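Local structure of DUF3863 domain-containing protein (Parabacteroides distasonis, 3LM3) at residues T219-C224 with V262-A267; V344-G349 with N356-W361. The protein is of unknown function but is probably a glycoside hydrolase or deacetylase. All blocks are in the same frame, centred on the assembly; numbering follows the deposited sequence. Where two conformers were deposited one is given.

Contact 1. Residues T219-C224 with V262-A267; sequences TMDFIC and VMHTEA
T265 of helix 255-277 lays its methyl against the backbone of M220, with CG2 3.5 Å from M220 O, and the same methyl meets that of T219, the two CG2 atoms 3.8 Å apart. The T219 and T265 side chains run past each other in opposite directions. In T265 the methyl reaches outward because CG2 stands anti to the backbone N, which leaves OG1 beside that nitrogen (chi1 -59°); turned back in this way, OG1 bonds to the carbonyl of E261 one helical turn earlier. A threonine thus suits a helix face pressed on a buried loop: its hydroxyl is satisfied within the helix and still borders D221, with OG1 3.6 Å from D221 CB. A glycine in its place would probably leave a gap beside the M220 carbonyl and deprive the T219 methyl of its mate. T219 divides its labour likewise, its OG1 accepting from A283 N. D221 caps the short helix 222-225, OD1 taking a weak bond from I223 N at 3.0 Å. Its other oxygen, OD2, is bonded to S353 OG and comes 3.5 Å from H264 CD2, a contact oblique to the imidazole, whose plane lies 32° from the carboxylate. H264 CG is anti to its backbone N (chi1 170°), which brings the end of the ring near the aspartate, while NE2 bonds to E345 OE2. The contact is buried: M263 and E266 of the long helix face helix 296-313, and from the capped turn F222 and I223 rest on strand 357-363.

Contact 2. Residues V344-G349 with N356-W361; sequences VERGSG and NLEIKW
Backbone hydrogen bonds set the register of E345 and I359, the hydrogen-bonded pair of this antiparallel hairpin: E345 N gives to I359 O at 2.9 Å and I359 N returns a bond to E345 O at 2.8 Å. Beyond the end of strand 341-346, G347 N adds a longer bond to L357 O, at 3.2 Å. CA-H...O contacts fill in between them, V344 CA and R346 CA pointing their hydrogens at the carbonyls of I359 and L357, and E358 CA at that of E345.

The ionic interaction joins R346 and E358, a non-hydrogen-bonded pair. The guanidinium takes the carboxylate side-on, NE 2.8 Å and NH2 3.2 Å from the single atom E358 OE1. That oxygen lies close to the guanidinium plane, but both nitrogens reach it from one face of the carboxylate, which is turned 31° from the guanidinium; NE arrives on the anti side. E358 has CG anti to the backbone N (chi1 180°) and an extended chain, long enough to meet the arginine, while its OE2 forms a salt bridge with R373 on the next strand.

Apolar contacts lie on both faces. Beside the ion pair, V344 in one of its conformers runs alongside the aliphatic stem of K360. On the other face E345 CB packs on I359 CG2 at 3.8 Å, while the E345 carboxylate goes on to H264.

Ion pairing thus dominates the face of R346, E358 and K360, where E358, buried between two arginines, is likely to tie three strands together. Branched V344 and I359 suit extended chains, V344 beside the charged side chains and I359 on the opposite face, packed against F222 and I223.

How the contacts relate
Contact 1 closes before contact 2 opens along the chain, and their centres lie 10 Å apart on the same side of the chain's centre. Contact 1 fastens the loop leading into helix 222-225 to helix 255-277, beside the parallel-stranded part of the fold; contact 2 is the hairpin that begins the four-stranded antiparallel sheet. E345 joins the two contacts through H264, and its carboxylate also lies close to that of D221. Helix 222-225 packs against both helix 255-277 and the hairpin, while E345 reaches the long helix directly, so the antiparallel sheet is bound to the rest of the protein by two routes.

Contact 1. Residues T219-C224 with V262-A267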
# COMPACT_ATOMS: atom_id res chain seq x y z
N THR A 219 2.67 -0.61 -4.54
CA THR A 219 2.33 -1.66 -5.50
C THR A 219 3.50 -2.63 -5.64
O THR A 219 4.62 -2.22 -5.95
CB THR A 219 1.97 -1.05 -6.84
OG1 THR A 219 0.86 -0.15 -6.67
CG2 THR A 219 1.63 -2.15 -7.88
N MSE A 220 3.20 -3.91 -5.43
CA MSE A 220 4.19 -4.98 -5.53
C MSE A 220 4.27 -5.61 -6.91
O MSE A 220 3.27 -5.73 -7.62
CB MSE A 220 3.86 -6.09 -4.55
CG MSE A 220 4.01 -5.71 -3.11
SE MSE A 220 5.81 -5.28 -2.63
CE MSE A 220 5.75 -3.42 -2.81
N ASP A 221 5.47 -6.08 -7.24
CA ASP A 221 5.60 -7.08 -8.31
C ASP A 221 5.16 -8.38 -7.65
O ASP A 221 5.80 -8.88 -6.74
CB ASP A 221 7.04 -7.13 -8.77
CG ASP A 221 7.26 -8.13 -9.91
OD1 ASP A 221 6.58 -9.18 -9.91
OD2 ASP A 221 8.09 -7.85 -10.83
N PHE A 222 4.04 -8.93 -8.14
CA PHE A 222 3.45 -10.10 -7.49
C PHE A 222 4.40 -11.29 -7.43
O PHE A 222 4.38 -12.07 -6.47
CB PHE A 222 2.16 -10.53 -8.20
CG PHE A 222 1.00 -9.60 -8.01
CD1 PHE A 222 0.51 -9.33 -6.75
CD2 PHE A 222 0.28 -9.12 -9.10
CE1 PHE A 222 -0.60 -8.54 -6.58
CE2 PHE A 222 -0.84 -8.32 -8.93
CZ PHE A 222 -1.30 -8.06 -7.67
N ILE A 223 5.24 -11.46 -8.44
CA ILE A 223 6.20 -12.57 -8.43
C ILE A 223 7.22 -12.38 -7.30
O ILE A 223 7.52 -13.33 -6.56
CB ILE A 223 6.86 -12.73 -9.82
CG1 ILE A 223 5.79 -13.28 -10.79
CG2 ILE A 223 8.05 -13.68 -9.75
CD1 ILE A 223 6.16 -13.23 -12.25
N CYS A 224 7.74 -11.17 -7.12
CA CYS A 224 8.69 -10.92 -6.06
C CYS A 224 8.06 -11.09 -4.68
O CYS A 224 8.70 -11.58 -3.74
CB CYS A 224 9.25 -9.51 -6.16
SG CYS A 224 10.01 -9.10 -7.77
N VAL A 262 10.09 -0.85 -12.22
CA VAL A 262 8.96 0.00 -11.82
C VAL A 262 7.92 0.08 -12.95
O VAL A 262 6.73 -0.09 -12.70
CB VAL A 262 9.44 1.40 -11.40
CG1 VAL A 262 8.26 2.29 -11.07
CG2 VAL A 262 10.33 1.27 -10.16
N MSE A 263 8.38 0.27 -14.19
CA MSE A 263 7.45 0.29 -15.33
C MSE A 263 6.74 -1.03 -15.49
O MSE A 263 5.52 -1.07 -15.73
CB MSE A 263 8.16 0.67 -16.62
CG MSE A 263 8.75 2.09 -16.62
SE MSE A 263 7.48 3.56 -16.49
CE MSE A 263 7.61 3.86 -14.58
N HIS A 264 7.48 -2.14 -15.36
CA HIS A 264 6.89 -3.47 -15.46
C HIS A 264 5.78 -3.66 -14.43
O HIS A 264 4.70 -4.18 -14.72
CB HIS A 264 7.97 -4.53 -15.25
CG HIS A 264 7.43 -5.92 -15.11
ND1 HIS A 264 7.13 -6.69 -16.21
CD2 HIS A 264 7.10 -6.65 -14.02
CE1 HIS A 264 6.66 -7.86 -15.79
NE2 HIS A 264 6.60 -7.84 -14.47
N THR A 265 6.08 -3.26 -13.19
CA THR A 265 5.11 -3.42 -12.11
C THR A 265 3.89 -2.56 -12.37
O THR A 265 2.75 -3.04 -12.18
CB THR A 265 5.75 -3.13 -10.76
OG1 THR A 265 6.87 -4.02 -10.55
CG2 THR A 265 4.76 -3.31 -9.64
N GLU A 266 4.10 -1.33 -12.83
CA GLU A 266 2.94 -0.51 -13.19
C GLU A 266 2.11 -1.12 -14.30
O GLU A 266 0.88 -1.02 -14.30
CB GLU A 266 3.32 0.92 -13.54
CG GLU A 266 3.90 1.65 -12.38
CD GLU A 266 4.04 3.12 -12.64
OE1 GLU A 266 4.44 3.51 -13.79
OE2 GLU A 266 3.78 3.91 -11.73
N ALA A 267 2.77 -1.77 -15.26
CA ALA A 267 2.06 -2.35 -16.40
C ALA A 267 1.11 -3.49 -15.99
O ALA A 267 0.12 -3.74 -16.68
CB ALA A 267 3.04 -2.82 -17.47

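Contact 2. Residues V344-G349 with N356-W361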
# COMPACT_ATOMS: atom_id res chain seq x y z
N VAL A 344 -2.91 -10.74 -13.95
CA VAL A 344 -2.03 -11.71 -14.60
C VAL A 344 -0.67 -11.05 -14.79
O VAL A 344 -0.61 -9.89 -15.25
CB VAL A 344 -2.58 -12.16 -15.96
CG1 VAL A 344 -1.56 -13.06 -16.69
CG2 VAL A 344 -3.92 -12.86 -15.80
N GLU A 345 0.40 -11.74 -14.44
CA GLU A 345 1.75 -11.20 -14.61
C GLU A 345 2.72 -12.28 -14.98
O GLU A 345 2.69 -13.34 -14.39
CB GLU A 345 2.23 -10.56 -13.32
CG GLU A 345 3.62 -9.94 -13.44
CD GLU A 345 4.39 -9.85 -12.16
OE1 GLU A 345 3.82 -10.07 -11.08
OE2 GLU A 345 5.61 -9.48 -12.23
N ARG A 346 3.59 -12.00 -15.94
CA ARG A 346 4.81 -12.78 -16.14
C ARG A 346 6.00 -11.99 -15.63
O ARG A 346 5.97 -10.75 -15.57
CB ARG A 346 5.02 -13.19 -17.59
CG ARG A 346 4.05 -14.22 -18.03
CD ARG A 346 4.24 -14.57 -19.49
NE ARG A 346 3.38 -15.70 -19.83
CZ ARG A 346 3.50 -16.41 -20.96
NH1 ARG A 346 4.41 -16.10 -21.86
NH2 ARG A 346 2.67 -17.43 -21.16
N GLY A 347 7.07 -12.67 -15.23
CA GLY A 347 8.22 -11.96 -14.69
C GLY A 347 8.82 -11.00 -15.70
O GLY A 347 8.78 -11.25 -16.91
N SER A 348 9.40 -9.91 -15.21
CA SER A 348 10.06 -8.95 -16.08
C SER A 348 11.31 -9.50 -16.72
O SER A 348 11.80 -8.97 -17.71
CB SER A 348 10.42 -7.68 -15.33
OG SER A 348 11.39 -7.92 -14.33
N GLY A 349 11.90 -10.53 -16.12
CA GLY A 349 13.22 -10.95 -16.53
C GLY A 349 14.36 -10.18 -15.90
O GLY A 349 15.53 -10.34 -16.33
N ASN A 356 10.30 -17.05 -16.19
CA ASN A 356 9.64 -18.30 -16.48
C ASN A 356 8.33 -18.46 -15.74
O ASN A 356 7.62 -19.44 -15.98
CB ASN A 356 10.55 -19.47 -16.11
CG ASN A 356 10.75 -19.60 -14.62
OD1 ASN A 356 11.32 -18.72 -13.99
ND2 ASN A 356 10.30 -20.73 -14.04
N LEU A 357 8.01 -17.51 -14.86
CA LEU A 357 6.81 -17.61 -14.03
C LEU A 357 5.66 -16.77 -14.55
O LEU A 357 5.84 -15.61 -14.96
CB LEU A 357 7.15 -17.23 -12.59
CG LEU A 357 8.17 -18.11 -11.87
CD1 LEU A 357 8.49 -17.54 -10.49
CD2 LEU A 357 7.68 -19.57 -11.75
N GLU A 358 4.45 -17.34 -14.51
CA GLU A 358 3.22 -16.64 -14.76
C GLU A 358 2.36 -16.78 -13.52
O GLU A 358 2.08 -17.92 -13.05
CB GLU A 358 2.47 -17.21 -15.96
CG GLU A 358 1.17 -16.48 -16.23
CD GLU A 358 0.54 -16.95 -17.52
OE1 GLU A 358 0.94 -16.48 -18.60
OE2 GLU A 358 -0.34 -17.82 -17.45
N ILE A 359 1.96 -15.64 -12.94
CA ILE A 359 1.11 -15.64 -11.75
C ILE A 359 -0.24 -15.06 -12.09
O ILE A 359 -0.32 -14.09 -12.85
CB ILE A 359 1.77 -14.90 -10.54
CG1 ILE A 359 0.96 -15.14 -9.26
CG2 ILE A 359 1.94 -13.38 -10.80
CD1 ILE A 359 1.76 -14.77 -8.02
N LYS A 360 -1.30 -15.66 -11.56
CA LYS A 360 -2.63 -15.14 -11.69
C LYS A 360 -3.20 -14.97 -10.28
O LYS A 360 -3.22 -15.92 -9.50
CB LYS A 360 -3.53 -16.08 -12.48
CG LYS A 360 -3.12 -16.22 -13.93
CD LYS A 360 -4.07 -17.08 -14.73
CE LYS A 360 -3.67 -17.04 -16.19
NZ LYS A 360 -4.50 -17.93 -17.08
N TRP A 361 -3.71 -13.78 -9.98
CA TRP A 361 -4.41 -13.50 -8.72
C TRP A 361 -5.89 -13.28 -8.98
O TRP A 361 -6.26 -12.69 -10.01
CB TRP A 361 -3.87 -12.24 -8.05
CG TRP A 361 -2.74 -12.46 -7.10
CD1 TRP A 361 -1.41 -12.18 -7.31
CD2 TRP A 361 -2.82 -13.04 -5.80
NE1 TRP A 361 -0.67 -12.52 -6.19
CE2 TRP A 361 -1.52 -13.05 -5.25
CE3 TRP A 361 -3.88 -13.56 -5.03
CZ2 TRP A 361 -1.25 -13.57 -4.00
CZ3 TRP A 361 -3.59 -14.08 -3.77
CH2 TRP A 361 -2.30 -14.07 -3.27